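Local coordinates for protein cyclic nucleotide-gated potassium channel mll3241 (PDB 4MUV) that forms a homotetrameric, cyclic nucleotide-regulated potassium channel opened by cAMP, represented here by its cytoplasmic nucleotide-binding domain with cGMP bound, at residues Arg58-Val63 with Val104-Leu109. The protein carries 3 engineered substitutions. Sequence-based numbering, arbitrary orientation. Where two conformers were deposited one is given.
Sequences RMFFVV and VSLLSL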
# COMPACT_ATOMS: atom_id res chain seq x y z
N ARG A 58 -7.19 1.70 4.09
CA ARG A 58 -6.20 0.69 3.74
C ARG A 58 -5.05 1.34 2.99
O ARG A 58 -5.13 2.49 2.56
CB ARG A 58 -6.84 -0.37 2.87
CG ARG A 58 -7.27 0.17 1.52
CD ARG A 58 -8.35 -0.67 0.88
NE ARG A 58 -9.59 -0.57 1.62
CZ ARG A 58 -10.63 -1.37 1.45
NH1 ARG A 58 -10.60 -2.34 0.55
NH2 ARG A 58 -11.71 -1.19 2.18
N MET A 59 -3.96 0.60 2.83
CA MET A 59 -2.88 1.02 1.94
C MET A 59 -2.48 -0.15 1.06
O MET A 59 -3.03 -1.25 1.20
CB MET A 59 -1.68 1.60 2.70
CG MET A 59 -0.95 0.58 3.53
SD MET A 59 0.67 1.14 4.11
CE MET A 59 1.55 1.22 2.55
N PHE A 60 -1.57 0.11 0.13
CA PHE A 60 -1.31 -0.81 -0.96
C PHE A 60 0.19 -0.89 -1.24
O PHE A 60 0.89 0.14 -1.27
CB PHE A 60 -1.99 -0.33 -2.23
CG PHE A 60 -3.47 -0.14 -2.09
CD1 PHE A 60 -4.34 -1.18 -2.36
CD2 PHE A 60 -3.99 1.09 -1.74
CE1 PHE A 60 -5.70 -1.02 -2.25
CE2 PHE A 60 -5.36 1.27 -1.63
CZ PHE A 60 -6.22 0.21 -1.89
N PHE A 61 0.67 -2.11 -1.47
CA PHE A 61 2.04 -2.38 -1.91
C PHE A 61 1.98 -2.82 -3.35
O PHE A 61 1.28 -3.76 -3.70
CB PHE A 61 2.67 -3.46 -1.03
CG PHE A 61 2.73 -3.04 0.40
CD1 PHE A 61 1.65 -3.24 1.24
CD2 PHE A 61 3.84 -2.37 0.88
CE1 PHE A 61 1.70 -2.80 2.53
CE2 PHE A 61 3.87 -1.91 2.18
CZ PHE A 61 2.80 -2.14 3.01
N VAL A 62 2.71 -2.11 -4.22
CA VAL A 62 2.73 -2.47 -5.64
C VAL A 62 3.67 -3.65 -5.84
O VAL A 62 4.82 -3.63 -5.40
CB VAL A 62 3.22 -1.30 -6.52
CG1 VAL A 62 3.20 -1.67 -7.98
CG2 VAL A 62 2.36 -0.07 -6.29
N VAL A 63 3.18 -4.71 -6.50
CA VAL A 63 4.00 -5.91 -6.66
C VAL A 63 4.19 -6.34 -8.11
O VAL A 63 5.13 -7.08 -8.36
CB VAL A 63 3.52 -7.07 -5.71
CG1 VAL A 63 3.84 -6.74 -4.24
CG2 VAL A 63 2.06 -7.35 -5.85
N VAL A 104 -2.18 -3.57 -12.81
CA VAL A 104 -1.31 -3.59 -11.65
C VAL A 104 -1.77 -4.61 -10.61
O VAL A 104 -2.97 -4.79 -10.40
CB VAL A 104 -1.22 -2.16 -11.04
CG1 VAL A 104 -2.58 -1.68 -10.50
CG2 VAL A 104 -0.12 -2.08 -9.99
N SER A 105 -0.83 -5.32 -9.99
CA SER A 105 -1.10 -6.18 -8.84
C SER A 105 -0.63 -5.48 -7.60
O SER A 105 0.50 -4.95 -7.54
CB SER A 105 -0.42 -7.56 -8.90
OG SER A 105 -0.98 -8.28 -9.96
N LEU A 106 -1.50 -5.50 -6.61
CA LEU A 106 -1.32 -4.84 -5.33
C LEU A 106 -1.52 -5.84 -4.22
O LEU A 106 -2.33 -6.75 -4.33
CB LEU A 106 -2.38 -3.75 -5.16
CG LEU A 106 -2.54 -2.72 -6.25
CD1 LEU A 106 -3.74 -1.82 -6.00
CD2 LEU A 106 -1.29 -1.89 -6.36
N LEU A 107 -0.83 -5.63 -3.11
CA LEU A 107 -1.16 -6.25 -1.83
C LEU A 107 -1.79 -5.16 -0.96
O LEU A 107 -1.14 -4.17 -0.64
CB LEU A 107 0.08 -6.87 -1.17
CG LEU A 107 0.71 -8.02 -1.94
CD1 LEU A 107 2.06 -8.38 -1.36
CD2 LEU A 107 -0.19 -9.24 -1.90
N SER A 108 -3.05 -5.36 -0.60
CA SER A 108 -3.83 -4.42 0.20
C SER A 108 -3.71 -4.74 1.67
O SER A 108 -3.90 -5.90 2.05
CB SER A 108 -5.30 -4.48 -0.22
OG SER A 108 -6.11 -3.60 0.53
N LEU A 109 -3.44 -3.73 2.48
CA LEU A 109 -3.30 -3.86 3.91
C LEU A 109 -4.32 -2.95 4.58
O LEU A 109 -4.27 -1.73 4.42
CB LEU A 109 -1.90 -3.42 4.31
CG LEU A 109 -1.55 -3.53 5.79
CD1 LEU A 109 -1.49 -5.00 6.18
CD2 LEU A 109 -0.22 -2.85 6.10
O HOH W 1 -8.49 -3.44 -1.20
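The carbonyl oxygen of L107 takes a hydrogen bond from F61 N at 2.9 Å and a CA-H...O contact from F60 CA, 3.4 Å away. L107 O also sits at the edge of the F61 ring, near the ring plane and closest to F61 CD1 (3.5 Å). M59 and L109 form a second hydrogen-bonded pair, L109 N reaching M59 O nearly straight (174°), and V63 N to S105 O closes the far end. On one face of the sheet F60 and V62 flank L106. With CG anti to the carbonyl carbon (chi1 -56°), the F60 ring is carried obliquely against L106 CD1, 3.7 Å from F60 CD1, while L106 CD2 turns to V62 CG2. M59, F61, L107 and L109 line the other face; there L109 CD2 meets the edge of the F61 ring, 4.1 Å from F61 CE1. At the margin, in the S108 conformer given, a water at the in-plane edge of the R58 guanidinium bridges NH1 and S108 OG. R58 O accepts a bond from R94, a residue of the cyclic nucleotide site. These are two central strands of the domain's beta-roll, between strands 39-43 and 82-83; the F83 ring meets that of F60, their planes about 20° apart, whereas M59 and L109 rest on F114 of helix 111-120 and L107 and V63 on L16 of helix 13-17.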